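Local coordinates for protein aryl acylamidase (bacterium CSBL00001, PDB 4YJ6) that probably hydrolyses the amide bond of aryl acylamides, as a member of the amidase signature family, at residues 65-68 with 72-75; 294-299 with 478-483. All blocks are in the same frame, centred on the assembly; numbering follows the deposited sequence.

How the contacts relate
Both contacts lie at the surface, and neither has a buried residue among those that touch. Contact 1 is local: the last turn of helix 53-69 meets the loop that follows it. Contact 2 joins parts far apart in sequence, the C-terminal ends of helices 284-299 and 467-480. They share no element; their centres are 38 Å apart, and their nearest atoms about 17 Å. The chemistry differs too. Contact 1 combines a hydrogen bond from an arginine to a backbone carbonyl with apolar packing. Contact 2 is made of carbon contacts alone. The buried area is 176 Å² in contact 1 and 106 Å² in contact 2.

Contact 1. Residues 65-68 with 72-75; sequences RRIM and PVGM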
# COMPACT_ATOMS: atom_id res chain seq x y z
N ARG A 65 24.40 -17.86 11.44
CA ARG A 65 24.99 -19.20 11.57
C ARG A 65 24.84 -20.00 10.28
O ARG A 65 25.79 -20.63 9.83
CB ARG A 65 24.38 -19.95 12.74
CG ARG A 65 25.13 -21.27 13.04
CD ARG A 65 24.28 -22.28 13.88
NE ARG A 65 23.06 -22.64 13.18
CZ ARG A 65 23.00 -23.48 12.15
NH1 ARG A 65 24.09 -24.09 11.72
NH2 ARG A 65 21.86 -23.72 11.54
N ARG A 66 23.67 -19.96 9.65
CA ARG A 66 23.47 -20.67 8.40
C ARG A 66 24.40 -20.16 7.30
O ARG A 66 24.96 -20.94 6.54
CB ARG A 66 22.02 -20.58 7.94
CG ARG A 66 21.09 -21.46 8.80
CD ARG A 66 19.69 -21.48 8.20
NE ARG A 66 18.91 -20.32 8.63
CZ ARG A 66 18.19 -19.53 7.83
NH1 ARG A 66 18.17 -19.70 6.50
NH2 ARG A 66 17.49 -18.54 8.39
N ILE A 67 24.56 -18.83 7.21
CA ILE A 67 25.46 -18.26 6.20
C ILE A 67 26.90 -18.74 6.44
O ILE A 67 27.62 -19.10 5.49
CB ILE A 67 25.42 -16.71 6.27
CG1 ILE A 67 24.08 -16.23 5.71
CG2 ILE A 67 26.63 -16.08 5.53
CD1 ILE A 67 23.88 -14.72 5.87
N MSE A 68 27.32 -18.73 7.69
CA MSE A 68 28.71 -19.11 8.00
C MSE A 68 28.95 -20.59 7.74
O MSE A 68 30.04 -20.97 7.31
CB MSE A 68 29.07 -18.73 9.44
CG MSE A 68 29.12 -17.19 9.60
SE MSE A 68 29.98 -16.20 8.10
CE MSE A 68 31.78 -16.23 8.83
N PRO A 72 21.30 -23.57 3.52
CA PRO A 72 20.44 -22.80 2.60
C PRO A 72 19.84 -21.57 3.25
O PRO A 72 19.44 -21.59 4.42
CB PRO A 72 19.34 -23.81 2.21
CG PRO A 72 20.02 -25.15 2.38
CD PRO A 72 20.86 -24.98 3.61
N VAL A 73 19.82 -20.49 2.48
CA VAL A 73 19.21 -19.26 2.96
C VAL A 73 18.28 -18.73 1.86
O VAL A 73 18.37 -19.13 0.69
CB VAL A 73 20.25 -18.18 3.36
CG1 VAL A 73 21.15 -18.70 4.53
CG2 VAL A 73 21.10 -17.75 2.18
N GLY A 74 17.37 -17.85 2.25
CA GLY A 74 16.31 -17.42 1.34
C GLY A 74 16.70 -16.31 0.39
O GLY A 74 17.79 -15.71 0.45
N MSE A 75 15.78 -16.01 -0.52
CA MSE A 75 16.13 -15.09 -1.60
C MSE A 75 16.19 -13.62 -1.15
O MSE A 75 16.67 -12.75 -1.89
CB MSE A 75 15.18 -15.28 -2.79
CG MSE A 75 13.87 -14.59 -2.71
SE MSE A 75 12.81 -15.10 -4.35
CE MSE A 75 12.53 -16.95 -3.65
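Arg66 runs alongside Val73, in the opposite direction, to the carbonyl of Pro72. Its CB lies 4.0 Å from Val73 CG1. CG leaves CB on the side opposite the carbonyl carbon (chi1 -73°), and the chain then runs on to CD, which passes 3.8 Å from Pro72 O. A bend at chi3 (-84°) brings the guanidinium beside the loop. The guanidinium thus presents an edge to the carbonyl. NH1 donates a hydrogen bond to Pro72 O at 3.1 Å, with an N-H...O angle of 154°. The oxygen lies almost exactly in the guanidinium plane and accepts on a lone pair. NH1 also approaches Val73 CG1 obliquely, at 3.7 Å. The same nitrogen forms a salt bridge with Asp124, its strongest polar partner. Asp124 also accepts a hydrogen bond from Gly74 N. Arg66 and the loop backbone are therefore tied to one carboxylate. The two bonds of NH1 should limit rotation of the guanidinium.

Val73 CG1 is shared with the next residue of the helix, lying 4.0 Å from Ile67 CG1. The two side chains cross at about a right angle. These contacts lie between the loop and the C-terminal end of helix 53-69. From here the chain continues to strand 80-84, while Asp124 comes from the segment linking helix 115-122 to strand 126-131.

Contact 2. Residues 294-299 with 478-483; sequences ARVFTE and ERASPW
Val296 meets Ala480 and Ser481 with one methyl each. It is the most buried of the three by this contact, with 56 Å² against 25 Å² for each partner. All three CA-CB bonds point toward the opposite segment. Val296 CG1 lies anti to its backbone N (chi1 171°) and comes to 3.4 Å from Ala480 CB. This is tighter than a usual methyl-methyl contact. The other branch, CG2, lies 4.0 Å from Ser481 CB. The valine fork thus spans two consecutive residues. The backbones stay farther apart, with 6.9 Å between Val296 CA and Ala480 CA.

The contact lies where helix 467-480 ends. Ala480 is its last residue, and Ser481 is the first to leave helical backbone angles. The serine contributes its CB carbon to the packing with the valine. On the other side, helix 284-299 is weakly bonded over 294-299. Thr298 OG1 donates a hydrogen bond of 2.8 Å to Arg295 O, a carbonyl whose backbone bonds from Thr298 N and Glu299 N are weak.

Phe297 and Ala294 pack on strands 270-273 and 394-398. Phe297 and Thr298 also touch Val304 of the outermost strand 303-306, so the helix lies on that end of the large mixed sheet. Ala480 also touches Leu300, just beyond the helix. Polar anchors of the 467-480 end lie elsewhere: Glu478 bonds to Val231 N and Arg479 to Leu262 O. The contact itself is purely apolar. It therefore depends on the fit of a few carbon atoms, and nothing polar between these two segments sets their direction.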
# COMPACT_ATOMS: atom_id res chain seq x y z
N ALA A 294 3.14 11.18 -18.87
CA ALA A 294 2.68 10.26 -19.90
C ALA A 294 3.53 10.37 -21.16
O ALA A 294 3.72 9.40 -21.88
CB ALA A 294 1.21 10.55 -20.25
N ARG A 295 4.05 11.56 -21.42
CA ARG A 295 4.83 11.77 -22.63
C ARG A 295 6.18 11.10 -22.55
O ARG A 295 6.82 10.88 -23.57
CB ARG A 295 4.97 13.27 -22.90
CG ARG A 295 3.66 13.82 -23.50
CD ARG A 295 3.61 15.29 -23.48
NE ARG A 295 2.56 15.77 -24.39
CZ ARG A 295 1.30 15.98 -24.05
NH1 ARG A 295 0.87 15.76 -22.81
NH2 ARG A 295 0.45 16.45 -24.99
N VAL A 296 6.60 10.73 -21.34
CA VAL A 296 7.84 9.97 -21.21
C VAL A 296 7.71 8.69 -22.02
O VAL A 296 8.66 8.25 -22.67
CB VAL A 296 8.17 9.68 -19.74
CG1 VAL A 296 9.39 8.69 -19.62
CG2 VAL A 296 8.45 11.01 -19.00
N PHE A 297 6.52 8.10 -22.02
CA PHE A 297 6.34 6.83 -22.71
C PHE A 297 6.36 6.98 -24.24
O PHE A 297 6.80 6.07 -24.93
CB PHE A 297 5.02 6.20 -22.29
CG PHE A 297 5.05 5.71 -20.87
CD1 PHE A 297 5.81 4.62 -20.52
CD2 PHE A 297 4.32 6.36 -19.88
CE1 PHE A 297 5.84 4.17 -19.17
CE2 PHE A 297 4.36 5.90 -18.55
CZ PHE A 297 5.11 4.81 -18.21
N THR A 298 5.92 8.13 -24.74
CA THR A 298 5.92 8.32 -26.19
C THR A 298 7.37 8.37 -26.68
O THR A 298 7.66 7.93 -27.79
CB THR A 298 5.20 9.61 -26.62
OG1 THR A 298 5.97 10.74 -26.20
CG2 THR A 298 3.82 9.71 -26.06
N GLU A 299 8.29 8.87 -25.86
CA GLU A 299 9.71 8.88 -26.24
C GLU A 299 10.35 7.51 -26.20
O GLU A 299 11.40 7.29 -26.82
CB GLU A 299 10.50 9.81 -25.33
CG GLU A 299 10.15 11.24 -25.52
CD GLU A 299 10.30 11.67 -26.98
OE1 GLU A 299 11.40 11.43 -27.54
OE2 GLU A 299 9.32 12.23 -27.55
N GLU A 478 11.02 4.52 -14.75
CA GLU A 478 12.02 4.78 -13.75
C GLU A 478 13.35 5.15 -14.40
O GLU A 478 14.07 6.02 -13.90
CB GLU A 478 12.19 3.50 -12.89
CG GLU A 478 13.16 3.64 -11.73
CD GLU A 478 13.27 2.31 -10.99
OE1 GLU A 478 13.41 1.27 -11.66
OE2 GLU A 478 13.24 2.35 -9.76
N ARG A 479 13.69 4.48 -15.50
CA ARG A 479 14.95 4.76 -16.19
C ARG A 479 14.90 6.13 -16.86
O ARG A 479 15.87 6.89 -16.82
CB ARG A 479 15.21 3.72 -17.26
CG ARG A 479 15.65 2.37 -16.69
CD ARG A 479 16.12 1.45 -17.80
NE ARG A 479 15.03 1.00 -18.67
CZ ARG A 479 14.25 -0.05 -18.43
NH1 ARG A 479 14.46 -0.80 -17.36
NH2 ARG A 479 13.30 -0.39 -19.29
N ALA A 480 13.76 6.42 -17.49
CA ALA A 480 13.63 7.64 -18.33
C ALA A 480 13.31 8.89 -17.53
O ALA A 480 13.63 10.01 -17.93
CB ALA A 480 12.57 7.42 -19.38
N SER A 481 12.64 8.69 -16.40
CA SER A 481 12.19 9.78 -15.54
C SER A 481 12.42 9.42 -14.08
O SER A 481 11.49 9.20 -13.30
CB SER A 481 10.68 10.02 -15.81
OG SER A 481 10.14 11.09 -15.01
N PRO A 482 13.70 9.36 -13.68
CA PRO A 482 14.03 8.95 -12.32
C PRO A 482 13.46 9.86 -11.26
O PRO A 482 13.25 11.07 -11.47
CB PRO A 482 15.56 8.98 -12.29
CG PRO A 482 15.98 9.80 -13.49
CD PRO A 482 14.90 9.61 -14.51
N TRP A 483 13.21 9.26 -10.10
CA TRP A 483 12.72 9.97 -8.94
C TRP A 483 13.67 9.86 -7.75
O TRP A 483 13.42 10.46 -6.71
CB TRP A 483 11.33 9.45 -8.53
CG TRP A 483 11.30 7.98 -8.13
CD1 TRP A 483 11.66 7.44 -6.92
CD2 TRP A 483 10.84 6.90 -8.94
NE1 TRP A 483 11.45 6.07 -6.94
CE2 TRP A 483 10.95 5.71 -8.16
CE3 TRP A 483 10.35 6.81 -10.25
CZ2 TRP A 483 10.60 4.45 -8.65
CZ3 TRP A 483 9.98 5.55 -10.74
CH2 TRP A 483 10.12 4.38 -9.93